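Local coordinates for protein AopB (Aeromonas hydrophila, PDB 3WXX) that serves as a translocator of the type III secretion system, is bound by the chaperone AcrH, and probably helps build the translocon in the host membrane, at residues A128-G133 against F213-A218; G142-A147 against V193-T198. All blocks are in the same frame, centred on the assembly; numbering follows the deposited sequence.

Contact 1: residues A128-G133 against F213-A218; sequences ASMVIG and FATQAA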
loop_
_atom_site.group_PDB
_atom_site.type_symbol
_atom_site.label_atom_id
_atom_site.label_comp_id
_atom_site.label_asym_id
_atom_site.label_seq_id
_atom_site.Cartn_x
_atom_site.Cartn_y
_atom_site.Cartn_z
ATOM N N ALA B 128 5.638 5.446 -1.755
ATOM C CA ALA B 128 6.020 4.243 -1.042
ATOM C C ALA B 128 7.319 4.463 -0.279
ATOM O O ALA B 128 7.511 3.964 0.819
ATOM C CB ALA B 128 6.163 3.088 -2.013
ATOM N N SER B 129 8.192 5.241 -0.879
ATOM C CA SER B 129 9.435 5.643 -0.279
ATOM C C SER B 129 9.266 6.377 1.053
ATOM O O SER B 129 9.959 6.073 2.026
ATOM C CB SER B 129 10.145 6.534 -1.263
ATOM O OG SER B 129 11.499 6.575 -0.930
HETATM N N MSE B 130 8.309 7.300 1.122
HETATM C CA MSE B 130 7.991 7.918 2.383
HETATM C C MSE B 130 7.445 6.896 3.348
HETATM O O MSE B 130 7.748 6.949 4.562
HETATM C CB MSE B 130 6.944 9.004 2.281
HETATM C CG MSE B 130 6.171 9.159 3.619
HETATM SE SE MSE B 130 4.535 10.100 3.175
HETATM C CE MSE B 130 5.046 11.316 1.648
ATOM N N VAL B 131 6.589 5.993 2.854
ATOM C CA VAL B 131 6.016 4.952 3.716
ATOM C C VAL B 131 7.135 4.144 4.395
ATOM O O VAL B 131 7.039 3.813 5.567
ATOM C CB VAL B 131 5.029 4.041 2.941
ATOM C CG1 VAL B 131 4.450 2.981 3.843
ATOM C CG2 VAL B 131 3.895 4.873 2.356
ATOM N N ILE B 132 8.239 3.892 3.700
ATOM C CA ILE B 132 9.388 3.271 4.387
ATOM C C ILE B 132 9.870 4.127 5.540
ATOM O O ILE B 132 10.068 3.640 6.630
ATOM C CB ILE B 132 10.560 2.999 3.435
ATOM C CG1 ILE B 132 10.292 1.728 2.649
ATOM C CG2 ILE B 132 11.848 2.804 4.214
ATOM C CD1 ILE B 132 11.085 1.674 1.367
ATOM N N GLY B 133 10.040 5.414 5.277
ATOM C CA GLY B 133 10.321 6.401 6.340
ATOM C C GLY B 133 9.350 6.371 7.505
ATOM O O GLY B 133 9.756 6.289 8.654
ATOM N N PHE B 213 7.940 13.435 9.689
ATOM C CA PHE B 213 9.351 13.181 9.749
ATOM C C PHE B 213 9.835 12.341 8.588
ATOM O O PHE B 213 10.961 12.493 8.165
ATOM C CB PHE B 213 9.704 12.541 11.092
ATOM C CG PHE B 213 9.629 13.503 12.264
ATOM C CD1 PHE B 213 9.077 14.798 12.122
ATOM C CD2 PHE B 213 10.091 13.110 13.525
ATOM C CE1 PHE B 213 9.010 15.663 13.203
ATOM C CE2 PHE B 213 10.031 13.973 14.607
ATOM C CZ PHE B 213 9.488 15.248 14.447
ATOM N N ALA B 214 9.008 11.450 8.060
ATOM C CA ALA B 214 9.362 10.712 6.840
ATOM C C ALA B 214 9.495 11.678 5.678
ATOM O O ALA B 214 10.340 11.544 4.792
ATOM C CB ALA B 214 8.298 9.715 6.531
ATOM N N THR B 215 8.669 12.702 5.730
ATOM C CA THR B 215 8.702 13.762 4.746
ATOM C C THR B 215 9.997 14.602 4.846
ATOM O O THR B 215 10.564 14.935 3.801
ATOM C CB THR B 215 7.402 14.606 4.830
ATOM O OG1 THR B 215 6.315 13.780 4.395
ATOM C CG2 THR B 215 7.465 15.889 3.972
ATOM N N GLN B 216 10.463 14.917 6.065
ATOM C CA GLN B 216 11.756 15.622 6.244
ATOM C C GLN B 216 12.946 14.703 5.910
ATOM O O GLN B 216 13.896 15.137 5.254
ATOM C CB GLN B 216 11.968 16.192 7.649
ATOM C CG GLN B 216 11.089 17.312 8.164
ATOM C CD GLN B 216 9.914 17.720 7.273
ATOM O OE1 GLN B 216 9.384 16.930 6.493
ATOM N NE2 GLN B 216 9.501 18.981 7.404
ATOM N N ALA B 217 12.897 13.444 6.341
ATOM C CA ALA B 217 13.941 12.479 5.992
ATOM C C ALA B 217 14.068 12.386 4.480
ATOM O O ALA B 217 15.175 12.228 3.957
ATOM C CB ALA B 217 13.641 11.106 6.586
ATOM N N ALA B 218 12.939 12.526 3.778
ATOM C CA ALA B 218 12.916 12.494 2.300
ATOM C C ALA B 218 13.819 13.549 1.592
ATOM O O ALA B 218 14.240 13.319 0.451
ATOM C CB ALA B 218 11.484 12.593 1.790
#
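Met-130 touches Ala-214 and Thr-215, and Gly-133, a turn further on, touches Ala-214, where two helices of this all-helical SseC-family fragment cross. The segment axes approach to 8.3 Å at an angle of 113°, so residues 213-217 pass steeply over residues 128-133 and the meeting is confined to a small patch. The start of the first segment, at Ala-128, packs on Ser-84 of the AcrH chain. Met-130, present as selenomethionine, then makes the first touch. Its CG is turned away from the backbone N and stands beside the carbonyl carbon (chi1 153°), where it meets Ala-214 CB at 3.6 Å. A bend at chi3 (-32°) turns the terminal methyl, and the side chain runs alongside that of Thr-215, both pointing the same way. The backbone takes part as well, for Met-130 O is 3.4 Å from the same Ala-214 CB. Val-131 turns away from residues 213-218, and the end of the Ile-132 side chain also leads away; they pack on Tyr-85 and Met-88 of the AcrH chain, respectively. At Gly-133 the absence of a side chain lets the backbones come together, its CA lying 4.4 Å from Ala-214 CA. The Ala-214 methyl thus rests on main chain, with its CB 3.6 Å from Gly-133 C. No hydrogen bond joins the segments. Thr-215 gives its hydroxyl a partner within its own helix, the backbone O of Val-211, and this same OG1 lies 3.9 Å from the Met-130 CE methyl.

Contact 2: residues G142-A147 against V193-T198; sequences GAAVGA and VSIAVT
Ile-195 carries its CG1 arm anti to its own carbonyl carbon and beside the backbone N (chi1 -64°), and a second turn at chi2 (-68°) swings CD1 into contact with Ala-144 and Val-145. The result is a helix-helix contact in which one branched side chain spans the space between two helices that both overlap predicted transmembrane stretches. The CD1 methyl settles against the turn of residues 142-147, 4.0 Å from Ala-144 CB and also 4.0 Å from Val-145 N, so its tip meets both a methyl and the main chain. Nearer the backbone on the same arm, Ile-195 CG1 lies 4.3 Å from Val-145 CB. Just beyond residues 142-147 on the same helix, Met-148 also packs on Ile-195. Backbones stay well apart, with 6.8 Å between Val-145 CA and Ile-195 CA, and no hydrogen bond crosses the interface; the side-chain contact is apolar, and all three touching residues are buried. The hydroxyls of Ser-194 and Thr-198 are both bonded to main-chain oxygens of their own helix. Thr-198 OG1 donates to Ser-194 O at 2.8 Å from above the carbonyl plane, while Thr-198 N reaches that oxygen from the opposite face, so two donors grip one acceptor. Ser-194 in turn pairs its OG with Val-190 O. Ala-144 also touches His-57 of the AcrH chain. Other helices close around the contact: Val-145 packs on Ala-207 and Val-211 of helix 201-217, and Ile-195 on Ala-203 of that helix, while helix 24-42 covers another part of residues 193-198 through Thr-36, Asn-38 and Ala-39.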
loop_
_atom_site.group_PDB
_atom_site.type_symbol
_atom_site.label_atom_id
_atom_site.label_comp_id
_atom_site.label_asym_id
_atom_site.label_seq_id
_atom_site.Cartn_x
_atom_site.Cartn_y
_atom_site.Cartn_z
ATOM N N GLY B 142 3.063 3.756 11.119
ATOM C CA GLY B 142 3.563 4.189 9.802
ATOM C C GLY B 142 3.033 3.354 8.667
ATOM O O GLY B 142 2.569 3.864 7.657
ATOM N N ALA B 143 3.079 2.050 8.834
ATOM C CA ALA B 143 2.566 1.170 7.797
ATOM C C ALA B 143 1.086 1.441 7.588
ATOM O O ALA B 143 0.638 1.557 6.459
ATOM C CB ALA B 143 2.760 -0.284 8.171
ATOM N N ALA B 144 0.344 1.491 8.690
ATOM C CA ALA B 144 -1.082 1.756 8.629
ATOM C C ALA B 144 -1.409 2.994 7.803
ATOM O O ALA B 144 -2.030 2.896 6.768
ATOM C CB ALA B 144 -1.640 1.933 10.020
ATOM N N VAL B 145 -0.931 4.151 8.218
ATOM C CA VAL B 145 -1.262 5.345 7.470
ATOM C C VAL B 145 -0.738 5.248 6.033
ATOM O O VAL B 145 -1.347 5.811 5.103
ATOM C CB VAL B 145 -0.743 6.631 8.160
ATOM C CG1 VAL B 145 0.777 6.683 8.130
ATOM C CG2 VAL B 145 -1.345 7.878 7.527
ATOM N N GLY B 146 0.408 4.582 5.853
ATOM C CA GLY B 146 1.001 4.450 4.507
ATOM C C GLY B 146 0.113 3.651 3.607
ATOM O O GLY B 146 -0.143 4.015 2.456
ATOM N N ALA B 147 -0.410 2.569 4.127
ATOM C CA ALA B 147 -1.294 1.758 3.322
ATOM C C ALA B 147 -2.584 2.517 3.014
ATOM O O ALA B 147 -3.114 2.407 1.916
ATOM C CB ALA B 147 -1.596 0.447 4.018
ATOM N N VAL B 193 -7.205 11.335 9.227
ATOM C CA VAL B 193 -8.523 11.384 9.812
ATOM C C VAL B 193 -9.012 9.950 9.939
ATOM O O VAL B 193 -9.424 9.512 11.020
ATOM C CB VAL B 193 -9.488 12.234 8.963
ATOM C CG1 VAL B 193 -10.896 12.160 9.523
ATOM C CG2 VAL B 193 -9.026 13.684 8.911
ATOM N N SER B 194 -8.963 9.224 8.823
ATOM C CA SER B 194 -9.408 7.825 8.805
ATOM C C SER B 194 -8.753 7.052 9.945
ATOM O O SER B 194 -9.424 6.245 10.579
ATOM C CB SER B 194 -9.095 7.159 7.462
ATOM O OG SER B 194 -9.004 8.127 6.416
ATOM N N ILE B 195 -7.447 7.268 10.196
ATOM C CA ILE B 195 -6.776 6.568 11.313
ATOM C C ILE B 195 -7.427 6.997 12.611
ATOM O O ILE B 195 -7.796 6.158 13.428
ATOM C CB ILE B 195 -5.253 6.834 11.420
ATOM C CG1 ILE B 195 -4.457 6.308 10.214
ATOM C CG2 ILE B 195 -4.678 6.176 12.663
ATOM C CD1 ILE B 195 -4.401 4.801 10.093
ATOM N N ALA B 196 -7.609 8.310 12.764
ATOM C CA ALA B 196 -8.209 8.871 13.968
ATOM C C ALA B 196 -9.502 8.164 14.250
ATOM O O ALA B 196 -9.711 7.649 15.344
ATOM C CB ALA B 196 -8.457 10.350 13.813
ATOM N N VAL B 197 -10.348 8.088 13.227
ATOM C CA VAL B 197 -11.640 7.385 13.324
ATOM C C VAL B 197 -11.490 5.908 13.699
ATOM O O VAL B 197 -12.074 5.460 14.668
ATOM C CB VAL B 197 -12.424 7.476 11.993
ATOM C CG1 VAL B 197 -13.552 6.452 11.948
ATOM C CG2 VAL B 197 -12.952 8.898 11.783
ATOM N N THR B 198 -10.717 5.167 12.907
ATOM C CA THR B 198 -10.636 3.713 13.034
ATOM C C THR B 198 -9.910 3.257 14.309
ATOM O O THR B 198 -10.240 2.230 14.866
ATOM C CB THR B 198 -9.871 3.069 11.839
ATOM O OG1 THR B 198 -10.281 3.618 10.569
ATOM C CG2 THR B 198 -10.065 1.570 11.846
#

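Both contacts draw on the region assigned as helix 126-151, pairing it with helix 201-217 in contact 1 and with the preceding helix 179-198 in contact 2. That region does not run straight: its segments 128-133 and 142-147 are nearly antiparallel and touch, Val-131 CG2 to Gly-146 CA at 3.6 Å, which is consistent with a hairpin, in keeping with the membrane hairpins proposed for translocon assembly. Contact 2 is fully buried near the middle of the chain; contact 1, with its centre about 15 Å from that of contact 2, is partly exposed. Neither has a hydrogen bond across the interface, but the outer one brings backbones together, whereas the inner one relies on side-chain reach.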